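PDB 4F19: putative alkaline phosphatase from Pseudomonas fluorescens, which probably serves as the periplasmic phosphate-binding protein of a PstSACB-type ABC importer and here holds hydrogen arsenate in place of phosphate. Local coordinates for residues 138-143 and 186-191; 146-151 and 205-210; 8-13 and 61-66; 110-115 and 161-166. All blocks are in the same frame, centred on the assembly; numbering follows the deposited sequence.

Contacts 1, 2 and 3 meet round one hydrogen arsenate, whereas contact 4 lies apart near the surface. Contact 3 brings residues 8-13 and Asp63 from the five-stranded-sheet side of the site; contacts 1 and 2 bring Arg142 and the start of helix 147-159 from the four-stranded-sheet side. The centres of contacts 1 and 2 are 10 Å apart, as are those of 2 and 3, and those of 1 and 3 are 17 Å apart. Direct bonds tie them: Ser191 OG lies 2.7 Å from Thr9 OG1, and Glu150 OE1 lies 2.8 Å from Ser64 OG. Contact 4 touches none of them; its centre is 17 Å from that of contact 2.

Contact 1: residues 138-143 and 186-191; sequences VVVYRS and VAATGS. With 8AR (hydrogen arsenate), chain B.
At the edge of the four-stranded sheet, strands 138-142 and 186-188 pair in parallel and deliver Arg142 to the arsenate pocket. The ladder runs from Val186 N to Val139 O, then Tyr141 N to Val186 O, Ala188 N to Tyr141 O and Ser143 N to Ala188 O, the last 2.8 Å long. Val138 CG1 rests against Val186 CG2 at 3.8 Å, while the Tyr141 ring leans over the other strand, Ala187 CA lying over one of its faces and Ala187 CB 3.6 Å from CZ.

Arg142 starts away from the partner strand, but bends at chi2 (-76°) and chi3 (-68°) carry its guanidinium along residues 189-191. Gly190 C and Ser191 N lie over one face, and arsenate O3 sits at the edge in the guanidinium plane. Arg142 NH2 donates to arsenate O3 at 2.8 Å with an angle of 163° at hydrogen; Arg142 NH1 reaches O4 at 2.8 Å in a weaker, more bent bond. Glu144 takes a salt bridge from NH2 and a hydrogen bond from Gly190 N, so one carboxylate steadies both the arginine and the backbone at Gly190. The two-pronged grip would be expected to offset the anion's charge, and Glu144 probably tempers the arginine's positive charge.

Contact 2: residues 146-151 and 205-210; sequences SGTTEL and ITYMSP. With 8AR (hydrogen arsenate), chain B.
The Tyr207 ring turns its edge to helix 147-159: Thr148 CG2 lies in the ring plane, 3.8 Å from CD1, and Thr149 OG1 approaches the edge near OH. Phe152, outside the two segments, stacks with the same ring. Tyr207 OH and Thr149 OG1 share a hydrogen bond of 2.7 Å in which either may donate, and the phenol oxygen also accepts from Arg142 N, tying the helix start to strand 138-142.

Thr148 works in two directions. A chi1 of -52° sets OG1 beside the backbone N and leaves CG2 anti to it, so the methyl meets the tyrosine while Thr148 OG1 donates to arsenate O4 at 2.7 Å. A water donates to that OG1 and accepts from Ser209 N at 2.9 Å, bridging to the second segment. O4 also receives Ser146 OG and Thr148 N, and O1 receives Gly147 N at 2.7 Å with an angle of 164° at hydrogen. Ser146 is the N-cap as well, its OG accepting from Thr149 N at 3.0 Å. The anion thus sits at a helix N-terminus, where the amide N-H groups of the first turn and the helix dipole would be expected to stabilise negative charge, while Tyr207 OH holds Thr149 and the water gives Thr148 OG1 a second partner.

Contact 3: residues 8-13 and 61-66; sequences ATLPQA and GSDSKL. With 8AR (hydrogen arsenate), chain B.
Asp63 leans across to residues 8-11 at the anion pocket of this periplasmic-binding-protein fold, just beyond the end of strand 59-62. Its CB points toward the opposite segment, and an almost eclipsed chi1 of 5° sets the carboxylate between that segment and the ligand. CG lies 3.9 Å from Ala8 CB. From there the two oxygens part: OD2 is bordered by carbon atoms, with Ala8 CB and Leu10 CB each 3.5 Å away and Pro11 CD close by, and is hydrogen-bonded to Thr294 OG1 of strand 291-299. OD1 faces the arsenate.

The type I turn from Thr9 to Gln12 presents its first amides to the anion. Thr9 N donates to O3 with an angle of 160° at hydrogen, Thr9 OG1 donates to the same oxygen, and Leu10 N reaches O2, the oxygen that Asp63 also meets, at 2.9 Å. Thr9 OG1 is steadied in turn by Ser191 OG. Behind the site, Ala8 N binds Gly61 O at 2.8 Å, nearly straight at hydrogen (172°) though the donor stands above the carbonyl plane. This bond fixes the residue just before the turn against the strand that leads to Asp63. Asp63 N is held by Ser33 OG, which also bonds the arsenate. Asp63 OD1 and arsenate O2 are 2.5 Å apart, so close that one of the two acid groups probably holds a proton and donates it to the other.

Contact 4: residues 110-115 and 161-166; sequences SVQELC and NAETGN
Gln112 and Glu163 meet through a water that joins helix 111-119 to the loop after helix 147-159. No direct hydrogen bond crosses between the segments, and this water does the polar work: it donates to Gln112 OE1 and to Glu163 OE1, each at 2.8 Å, and accepts from Ala162 N at 2.9 Å. Gln112 is bent at chi2 (-52°), which brings its amide out toward the loop; NE2 meanwhile binds Lys159 O. Beside it the Asn161 amide stands nearly perpendicular, the two planes 77° apart, with Asn161 OD1 4.0 Å from Gln112 NE2.

The van der Waals contacts are few. Glu163 OE1 comes up against Cys115 CB at 3.3 Å, and Ala162 CB lies 4.0 Å from Gln112 OE1. The other carboxylate oxygen, Glu163 OE2, is taken by Arg121 in a salt bridge and by Ser119 OG in a hydrogen bond, so the two oxygens serve separate partners.

At the N-terminus of the helix, Ser110 and Glu113 form a capping box: Glu113 N donates to Ser110 OG at 2.9 Å, and Ser110 N donates to Glu113 OE2 from above the carboxylate plane.

The covalent link is the disulfide of Cys115 with Cys160, the residue just before Asn161, which pins the loop to the helix. Val111 and Leu114 of helix 111-119 pack on Phe155 of helix 147-159, while the 161-163 loop lies near the protein surface, well before strand 186-188.

Contact 1: residues 138-143 and 186-191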
loop_
_atom_site.group_PDB
_atom_site.type_symbol
_atom_site.label_atom_id
_atom_site.label_comp_id
_atom_site.label_asym_id
_atom_site.label_seq_id
_atom_site.Cartn_x
_atom_site.Cartn_y
_atom_site.Cartn_z
ATOM N N VAL A 138 -16.704 17.556 3.113
ATOM C CA VAL A 138 -17.004 16.622 2.005
ATOM C C VAL A 138 -15.845 15.575 1.980
ATOM O O VAL A 138 -14.700 15.952 1.842
ATOM C CB VAL A 138 -17.194 17.340 0.684
ATOM C CG1 VAL A 138 -17.185 16.401 -0.498
ATOM C CG2 VAL A 138 -18.530 18.102 0.703
ATOM N N VAL A 139 -16.213 14.318 2.099
ATOM C CA VAL A 139 -15.250 13.224 2.063
ATOM C C VAL A 139 -15.037 12.794 0.612
ATOM O O VAL A 139 -16.006 12.535 -0.103
ATOM C CB VAL A 139 -15.746 12.037 2.921
ATOM C CG1 VAL A 139 -14.900 10.801 2.701
ATOM C CG2 VAL A 139 -15.763 12.446 4.379
ATOM N N VAL A 140 -13.760 12.700 0.213
ATOM C CA VAL A 140 -13.389 12.149 -1.080
ATOM C C VAL A 140 -12.814 10.737 -0.810
ATOM O O VAL A 140 -12.038 10.557 0.122
ATOM C CB VAL A 140 -12.366 13.019 -1.803
ATOM C CG1 VAL A 140 -12.075 12.478 -3.203
ATOM C CG2 VAL A 140 -12.893 14.471 -1.916
ATOM N N TYR A 141 -13.206 9.771 -1.629
ATOM C CA TYR A 141 -12.762 8.395 -1.449
ATOM C C TYR A 141 -12.487 7.766 -2.782
ATOM O O TYR A 141 -12.838 8.278 -3.820
ATOM C CB TYR A 141 -13.774 7.575 -0.629
ATOM C CG TYR A 141 -15.039 7.310 -1.360
ATOM C CD1 TYR A 141 -15.233 6.132 -2.052
ATOM C CD2 TYR A 141 -16.052 8.267 -1.447
ATOM C CE1 TYR A 141 -16.372 5.862 -2.796
ATOM C CE2 TYR A 141 -17.189 8.033 -2.179
ATOM C CZ TYR A 141 -17.340 6.834 -2.866
ATOM O OH TYR A 141 -18.462 6.621 -3.620
ATOM N N ARG A 142 -11.799 6.600 -2.747
ATOM C CA ARG A 142 -11.460 5.873 -3.960
ATOM C C ARG A 142 -12.592 5.057 -4.472
ATOM O O ARG A 142 -13.156 4.218 -3.797
ATOM C CB ARG A 142 -10.212 4.993 -3.695
ATOM C CG ARG A 142 -8.951 5.771 -3.491
ATOM C CD ARG A 142 -8.372 6.319 -4.780
ATOM N NE ARG A 142 -7.868 5.276 -5.643
ATOM C CZ ARG A 142 -6.689 4.658 -5.449
ATOM N NH1 ARG A 142 -5.842 5.080 -4.515
ATOM N NH2 ARG A 142 -6.397 3.602 -6.214
ATOM N N SER A 143 -12.897 5.291 -5.782
ATOM C CA SER A 143 -13.964 4.624 -6.486
ATOM C C SER A 143 -13.721 3.151 -6.701
ATOM O O SER A 143 -14.689 2.357 -6.859
ATOM C CB SER A 143 -14.176 5.304 -7.898
ATOM O OG SER A 143 -13.193 5.071 -8.687
ATOM N N VAL A 186 -17.637 12.195 -2.395
ATOM C CA VAL A 186 -17.234 12.242 -3.789
ATOM C C VAL A 186 -16.232 11.101 -4.054
ATOM O O VAL A 186 -15.221 10.966 -3.345
ATOM C CB VAL A 186 -16.490 13.622 -4.050
ATOM C CG1 VAL A 186 -15.861 13.673 -5.445
ATOM C CG2 VAL A 186 -17.472 14.745 -3.881
ATOM N N ALA A 187 -16.496 10.327 -5.083
ATOM C CA ALA A 187 -15.622 9.251 -5.518
ATOM C C ALA A 187 -14.648 9.759 -6.558
ATOM O O ALA A 187 -15.030 10.556 -7.448
ATOM C CB ALA A 187 -16.410 8.118 -6.098
ATOM N N ALA A 188 -13.423 9.267 -6.559
ATOM C CA ALA A 188 -12.457 9.551 -7.604
ATOM C C ALA A 188 -11.535 8.342 -7.757
ATOM O O ALA A 188 -11.496 7.460 -6.890
ATOM C CB ALA A 188 -11.677 10.837 -7.334
ATOM N N THR A 189 -10.777 8.334 -8.841
ATOM C CA THR A 189 -9.999 7.158 -9.252
ATOM C C THR A 189 -8.537 7.465 -9.244
ATOM O O THR A 189 -8.084 8.456 -9.832
ATOM C CB THR A 189 -10.494 6.733 -10.669
ATOM O OG1 THR A 189 -11.893 6.610 -10.647
ATOM C CG2 THR A 189 -9.819 5.514 -11.171
ATOM N N GLY A 190 -7.732 6.578 -8.610
ATOM C CA GLY A 190 -6.336 6.737 -8.451
ATOM C C GLY A 190 -5.968 7.703 -7.343
ATOM O O GLY A 190 -6.729 8.593 -6.966
ATOM N N SER A 191 -4.714 7.584 -6.854
ATOM C CA SER A 191 -4.222 8.570 -5.863
ATOM C C SER A 191 -4.313 9.996 -6.434
ATOM O O SER A 191 -4.781 10.911 -5.775
ATOM C CB SER A 191 -2.784 8.254 -5.500
ATOM O OG SER A 191 -2.642 7.053 -4.742
HETATM AS AS 8AR B . -3.683 1.940 -4.601
HETATM O O1 8AR B . -4.201 0.389 -4.736
HETATM O O2 8AR B . -2.059 1.922 -4.107
HETATM O O3 8AR B . -3.724 2.717 -6.046
HETATM O O4 8AR B . -4.566 2.765 -3.458
#

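Contact 2: residues 146-151 and 205-210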
loop_
_atom_site.group_PDB
_atom_site.type_symbol
_atom_site.label_atom_id
_atom_site.label_comp_id
_atom_site.label_asym_id
_atom_site.label_seq_id
_atom_site.Cartn_x
_atom_site.Cartn_y
_atom_site.Cartn_z
ATOM N N SER A 146 -8.738 -0.501 -4.062
ATOM C CA SER A 146 -7.588 0.245 -3.675
ATOM C C SER A 146 -6.890 -0.355 -2.439
ATOM O O SER A 146 -7.543 -0.624 -1.419
ATOM C CB SER A 146 -8.036 1.696 -3.361
ATOM O OG SER A 146 -7.089 2.426 -2.615
ATOM N N GLY A 147 -5.587 -0.480 -2.547
ATOM C CA GLY A 147 -4.779 -0.872 -1.391
ATOM C C GLY A 147 -4.648 0.215 -0.352
ATOM O O GLY A 147 -4.534 -0.067 0.836
ATOM N N THR A 148 -4.684 1.498 -0.779
ATOM C CA THR A 148 -4.725 2.574 0.214
ATOM C C THR A 148 -6.001 2.421 1.030
ATOM O O THR A 148 -5.984 2.575 2.271
ATOM C CB THR A 148 -4.651 3.954 -0.464
ATOM O OG1 THR A 148 -3.549 4.039 -1.348
ATOM C CG2 THR A 148 -4.419 5.011 0.618
ATOM N N THR A 149 -7.128 2.146 0.367
ATOM C CA THR A 149 -8.358 1.876 1.091
ATOM C C THR A 149 -8.173 0.716 2.072
ATOM O O THR A 149 -8.644 0.772 3.216
ATOM C CB THR A 149 -9.522 1.581 0.171
ATOM O OG1 THR A 149 -9.777 2.745 -0.624
ATOM C CG2 THR A 149 -10.766 1.168 0.947
ATOM N N GLU A 150 -7.530 -0.378 1.648
ATOM C CA GLU A 150 -7.341 -1.502 2.549
ATOM C C GLU A 150 -6.504 -1.076 3.782
ATOM O O GLU A 150 -6.871 -1.379 4.911
ATOM C CB GLU A 150 -6.724 -2.684 1.824
ATOM C CG GLU A 150 -6.643 -3.939 2.702
ATOM C CD GLU A 150 -6.199 -5.162 1.926
ATOM O OE1 GLU A 150 -6.959 -5.570 1.003
ATOM O OE2 GLU A 150 -5.111 -5.729 2.219
ATOM N N LEU A 151 -5.384 -0.387 3.555
ATOM C CA LEU A 151 -4.554 0.035 4.687
ATOM C C LEU A 151 -5.339 0.934 5.644
ATOM O O LEU A 151 -5.169 0.843 6.872
ATOM C CB LEU A 151 -3.305 0.761 4.170
ATOM C CG LEU A 151 -2.277 -0.085 3.445
ATOM C CD1 LEU A 151 -1.146 0.742 2.945
ATOM C CD2 LEU A 151 -1.769 -1.255 4.299
ATOM N N ILE A 205 -11.783 16.377 2.325
ATOM C CA ILE A 205 -10.801 15.609 3.109
ATOM C C ILE A 205 -10.732 14.197 2.538
ATOM O O ILE A 205 -11.724 13.682 2.031
ATOM C CB ILE A 205 -11.195 15.599 4.624
ATOM C CG1 ILE A 205 -10.069 15.002 5.482
ATOM C CG2 ILE A 205 -12.500 14.909 4.861
ATOM C CD1 ILE A 205 -10.206 15.409 6.971
ATOM N N THR A 206 -9.568 13.555 2.660
ATOM C CA THR A 206 -9.418 12.178 2.164
ATOM C C THR A 206 -8.290 11.468 2.938
ATOM O O THR A 206 -7.702 12.021 3.851
ATOM C CB THR A 206 -9.141 12.185 0.659
ATOM O OG1 THR A 206 -9.352 10.897 0.112
ATOM C CG2 THR A 206 -7.789 12.692 0.302
ATOM N N TYR A 207 -8.033 10.253 2.510
ATOM C CA TYR A 207 -6.915 9.409 2.928
ATOM C C TYR A 207 -6.007 9.179 1.739
ATOM O O TYR A 207 -6.510 9.081 0.611
ATOM C CB TYR A 207 -7.438 8.099 3.548
ATOM C CG TYR A 207 -8.311 7.303 2.618
ATOM C CD1 TYR A 207 -7.794 6.301 1.844
ATOM C CD2 TYR A 207 -9.683 7.581 2.498
ATOM C CE1 TYR A 207 -8.579 5.597 0.934
ATOM C CE2 TYR A 207 -10.489 6.878 1.602
ATOM C CZ TYR A 207 -9.928 5.899 0.817
ATOM O OH TYR A 207 -10.723 5.232 -0.077
ATOM N N MET A 208 -4.696 9.071 1.942
ATOM C CA MET A 208 -3.806 9.206 0.791
ATOM C C MET A 208 -2.389 8.697 1.083
ATOM O O MET A 208 -1.825 8.904 2.153
ATOM C CB MET A 208 -3.715 10.713 0.420
ATOM C CG MET A 208 -2.914 11.055 -0.822
ATOM S SD MET A 208 -3.437 10.214 -2.322
ATOM C CE MET A 208 -5.189 10.657 -2.359
ATOM N N SER A 209 -1.791 8.156 0.020
ATOM C CA SER A 209 -0.358 7.895 -0.008
ATOM C C SER A 209 0.420 9.118 0.484
ATOM O O SER A 209 0.164 10.239 -0.021
ATOM C CB SER A 209 0.072 7.654 -1.462
ATOM O OG SER A 209 1.468 7.618 -1.534
ATOM N N PRO A 210 1.418 8.967 1.347
ATOM C CA PRO A 210 2.177 10.147 1.775
ATOM C C PRO A 210 2.992 10.746 0.670
ATOM O O PRO A 210 3.372 11.928 0.759
ATOM C CB PRO A 210 3.034 9.595 2.935
ATOM C CG PRO A 210 3.229 8.130 2.576
ATOM C CD PRO A 210 1.882 7.717 1.993
HETATM AS AS 8AR B . -3.683 1.940 -4.601
HETATM O O1 8AR B . -4.201 0.389 -4.736
HETATM O O2 8AR B . -2.059 1.922 -4.107
HETATM O O3 8AR B . -3.724 2.717 -6.046
HETATM O O4 8AR B . -4.566 2.765 -3.458
HETATM O O HOH W 1 -3.241 6.744 -2.044
#

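Contact 3: residues 8-13 and 61-66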
loop_
_atom_site.group_PDB
_atom_site.type_symbol
_atom_site.label_atom_id
_atom_site.label_comp_id
_atom_site.label_asym_id
_atom_site.label_seq_id
_atom_site.Cartn_x
_atom_site.Cartn_y
_atom_site.Cartn_z
ATOM N N ALA A 8 -0.710 -0.843 -7.828
ATOM C CA ALA A 8 -0.867 0.192 -6.808
ATOM C C ALA A 8 -0.314 1.527 -7.275
ATOM O O ALA A 8 0.837 1.647 -7.695
ATOM C CB ALA A 8 -0.106 -0.242 -5.577
ATOM N N THR A 9 -1.139 2.583 -7.093
ATOM C CA THR A 9 -0.692 3.930 -7.298
ATOM C C THR A 9 0.048 4.542 -6.078
ATOM O O THR A 9 0.848 5.443 -6.269
ATOM C CB THR A 9 -1.848 4.892 -7.741
ATOM O OG1 THR A 9 -2.771 5.127 -6.690
ATOM C CG2 THR A 9 -2.559 4.345 -8.977
ATOM N N LEU A 10 -0.234 4.047 -4.879
ATOM C CA LEU A 10 0.412 4.626 -3.699
ATOM C C LEU A 10 1.926 4.731 -3.871
ATOM O O LEU A 10 2.478 5.804 -3.536
ATOM C CB LEU A 10 -0.044 3.845 -2.433
ATOM C CG LEU A 10 0.709 4.151 -1.129
ATOM C CD1 LEU A 10 -0.205 3.944 0.055
ATOM C CD2 LEU A 10 1.954 3.269 -0.978
ATOM N N PRO A 11 2.625 3.699 -4.386
ATOM C CA PRO A 11 4.079 3.732 -4.548
ATOM C C PRO A 11 4.523 4.001 -6.001
ATOM O O PRO A 11 5.701 3.805 -6.312
ATOM C CB PRO A 11 4.493 2.298 -4.174
ATOM C CG PRO A 11 3.382 1.468 -4.755
ATOM C CD PRO A 11 2.131 2.319 -4.545
ATOM N N GLN A 12 3.630 4.448 -6.867
ATOM C CA GLN A 12 4.041 4.485 -8.266
ATOM C C GLN A 12 5.170 5.457 -8.526
ATOM O O GLN A 12 5.992 5.200 -9.388
ATOM C CB GLN A 12 2.851 4.817 -9.213
ATOM C CG GLN A 12 2.417 6.294 -9.081
ATOM C CD GLN A 12 1.225 6.588 -9.914
ATOM O OE1 GLN A 12 0.344 5.737 -10.170
ATOM N NE2 GLN A 12 1.226 7.813 -10.508
ATOM N N ALA A 13 5.244 6.603 -7.791
ATOM C CA ALA A 13 6.338 7.529 -8.035
ATOM C C ALA A 13 7.662 6.963 -7.566
ATOM O O ALA A 13 8.717 7.307 -8.132
ATOM C CB ALA A 13 6.030 8.881 -7.385
ATOM N N GLY A 61 2.608 -4.287 -8.269
ATOM C CA GLY A 61 2.605 -3.633 -6.970
ATOM C C GLY A 61 1.211 -3.663 -6.400
ATOM O O GLY A 61 0.222 -3.421 -7.108
ATOM N N SER A 62 1.091 -3.938 -5.082
ATOM C CA SER A 62 -0.194 -3.957 -4.441
ATOM C C SER A 62 -0.030 -3.582 -2.975
ATOM O O SER A 62 0.852 -4.124 -2.317
ATOM C CB SER A 62 -0.849 -5.331 -4.527
ATOM O OG SER A 62 -2.143 -5.267 -3.989
ATOM N N ASP A 63 -0.938 -2.725 -2.475
ATOM C CA ASP A 63 -1.056 -2.541 -1.022
ATOM C C ASP A 63 -2.284 -3.239 -0.457
ATOM O O ASP A 63 -2.637 -3.026 0.694
ATOM C CB ASP A 63 -0.941 -1.051 -0.597
ATOM C CG ASP A 63 -0.854 -0.088 -1.763
ATOM O OD1 ASP A 63 -1.951 0.221 -2.278
ATOM O OD2 ASP A 63 0.248 0.332 -2.150
ATOM N N SER A 64 -2.928 -4.060 -1.289
ATOM C CA SER A 64 -3.949 -4.995 -0.876
ATOM C C SER A 64 -3.389 -6.405 -0.866
ATOM O O SER A 64 -2.819 -6.864 -1.883
ATOM C CB SER A 64 -5.133 -4.949 -1.841
ATOM O OG SER A 64 -6.047 -5.990 -1.656
ATOM N N LYS A 65 -3.530 -7.122 0.227
ATOM C CA LYS A 65 -3.024 -8.504 0.270
ATOM C C LYS A 65 -3.815 -9.375 -0.689
ATOM O O LYS A 65 -5.018 -9.199 -0.906
ATOM C CB LYS A 65 -3.121 -9.066 1.680
ATOM C CG LYS A 65 -2.137 -8.533 2.609
ATOM C CD LYS A 65 -1.945 -9.256 3.902
ATOM C CE LYS A 65 -1.635 -10.578 3.870
ATOM N NZ LYS A 65 -1.074 -11.143 5.298
ATOM N N LEU A 66 -3.151 -10.404 -1.200
ATOM C CA LEU A 66 -3.865 -11.443 -1.938
ATOM C C LEU A 66 -4.861 -12.176 -1.008
ATOM O O LEU A 66 -4.472 -12.577 0.085
ATOM C CB LEU A 66 -2.846 -12.420 -2.524
ATOM C CG LEU A 66 -2.049 -11.840 -3.698
ATOM C CD1 LEU A 66 -0.738 -12.581 -3.897
ATOM C CD2 LEU A 66 -2.874 -11.878 -4.973
HETATM AS AS 8AR B . -3.683 1.940 -4.601
HETATM O O1 8AR B . -4.201 0.389 -4.736
HETATM O O2 8AR B . -2.059 1.922 -4.107
HETATM O O3 8AR B . -3.724 2.717 -6.046
HETATM O O4 8AR B . -4.566 2.765 -3.458
#

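Contact 4: residues 110-115 and 161-166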
loop_
_atom_site.group_PDB
_atom_site.type_symbol
_atom_site.label_atom_id
_atom_site.label_comp_id
_atom_site.label_asym_id
_atom_site.label_seq_id
_atom_site.Cartn_x
_atom_site.Cartn_y
_atom_site.Cartn_z
ATOM N N SER A 110 -8.274 13.871 16.642
ATOM C CA SER A 110 -8.262 12.704 17.498
ATOM C C SER A 110 -8.648 11.474 16.639
ATOM O O SER A 110 -9.273 11.600 15.588
ATOM C CB SER A 110 -9.216 12.851 18.655
ATOM O OG SER A 110 -10.540 12.815 18.186
ATOM N N VAL A 111 -8.286 10.280 17.109
ATOM C CA VAL A 111 -8.722 9.099 16.390
ATOM C C VAL A 111 -10.221 9.027 16.325
ATOM O O VAL A 111 -10.781 8.669 15.281
ATOM C CB VAL A 111 -8.039 7.834 17.033
ATOM C CG1 VAL A 111 -8.661 6.571 16.465
ATOM C CG2 VAL A 111 -6.540 7.845 16.822
ATOM N N GLN A 112 -10.936 9.365 17.396
ATOM C CA GLN A 112 -12.376 9.303 17.337
ATOM C C GLN A 112 -12.960 10.366 16.383
ATOM O O GLN A 112 -13.951 10.071 15.703
ATOM C CB GLN A 112 -12.991 9.428 18.736
ATOM C CG GLN A 112 -12.732 8.170 19.572
ATOM C CD GLN A 112 -13.141 6.907 18.881
ATOM O OE1 GLN A 112 -14.314 6.787 18.499
ATOM N NE2 GLN A 112 -12.227 5.961 18.697
ATOM N N GLU A 113 -12.324 11.538 16.254
ATOM C CA GLU A 113 -12.783 12.487 15.239
ATOM C C GLU A 113 -12.570 11.946 13.828
ATOM O O GLU A 113 -13.419 12.116 12.954
ATOM C CB GLU A 113 -12.084 13.835 15.362
ATOM C CG GLU A 113 -12.594 14.676 16.515
ATOM C CD GLU A 113 -11.712 15.869 16.841
ATOM O OE1 GLU A 113 -12.236 16.793 17.524
ATOM O OE2 GLU A 113 -10.557 15.912 16.408
ATOM N N LEU A 114 -11.412 11.311 13.592
ATOM C CA LEU A 114 -11.173 10.690 12.289
ATOM C C LEU A 114 -12.287 9.690 11.960
ATOM O O LEU A 114 -12.841 9.679 10.850
ATOM C CB LEU A 114 -9.783 10.017 12.314
ATOM C CG LEU A 114 -9.389 9.254 11.042
ATOM C CD1 LEU A 114 -9.000 10.160 9.958
ATOM C CD2 LEU A 114 -8.398 8.140 11.389
ATOM N N CYS A 115 -12.580 8.836 12.922
ATOM C CA CYS A 115 -13.660 7.866 12.780
ATOM C C CYS A 115 -14.987 8.565 12.406
ATOM O O CYS A 115 -15.715 8.119 11.517
ATOM C CB CYS A 115 -13.832 7.081 14.099
ATOM S SG CYS A 115 -12.438 6.007 14.484
ATOM N N ASN A 161 -14.808 2.119 17.268
ATOM C CA ASN A 161 -15.726 1.256 18.000
ATOM C C ASN A 161 -16.922 1.935 18.578
ATOM O O ASN A 161 -17.678 1.342 19.323
ATOM C CB ASN A 161 -14.983 0.569 19.150
ATOM C CG ASN A 161 -14.551 1.533 20.176
ATOM O OD1 ASN A 161 -14.277 2.745 19.949
ATOM N ND2 ASN A 161 -14.584 1.051 21.442
ATOM N N ALA A 162 -17.157 3.204 18.207
ATOM C CA ALA A 162 -18.220 4.063 18.792
ATOM C C ALA A 162 -19.068 4.735 17.725
ATOM O O ALA A 162 -19.650 5.804 17.962
ATOM C CB ALA A 162 -17.597 4.997 19.803
ATOM N N GLU A 163 -19.197 4.140 16.598
ATOM C CA GLU A 163 -20.072 4.648 15.529
ATOM C C GLU A 163 -21.399 3.934 15.533
ATOM O O GLU A 163 -21.548 2.905 16.180
ATOM C CB GLU A 163 -19.394 4.509 14.159
ATOM C CG GLU A 163 -18.009 5.125 14.064
ATOM C CD GLU A 163 -17.991 6.593 14.412
ATOM O OE1 GLU A 163 -17.018 7.001 15.115
ATOM O OE2 GLU A 163 -18.900 7.368 13.988
ATOM N N THR A 164 -22.346 4.431 14.713
ATOM C CA THR A 164 -23.642 3.732 14.396
ATOM C C THR A 164 -23.364 2.842 13.179
ATOM O O THR A 164 -23.840 3.093 12.062
ATOM C CB THR A 164 -24.750 4.706 14.049
ATOM O OG1 THR A 164 -24.400 5.441 12.867
ATOM C CG2 THR A 164 -25.014 5.680 15.163
ATOM N N GLY A 165 -22.669 1.788 13.464
ATOM C CA GLY A 165 -22.215 0.855 12.473
ATOM C C GLY A 165 -20.732 0.611 12.665
ATOM O O GLY A 165 -20.094 1.149 13.572
ATOM N N ASN A 166 -20.175 -0.214 11.809
ATOM C CA ASN A 166 -18.772 -0.659 11.858
ATOM C C ASN A 166 -18.115 -0.531 10.495
ATOM O O ASN A 166 -18.795 -0.711 9.485
ATOM C CB ASN A 166 -18.666 -2.099 12.383
ATOM C CG ASN A 166 -19.072 -2.129 13.888
ATOM O OD1 ASN A 166 -20.072 -2.478 14.174
ATOM N ND2 ASN A 166 -18.204 -1.704 14.778
HETATM O O HOH W 2 -15.652 5.172 16.710
#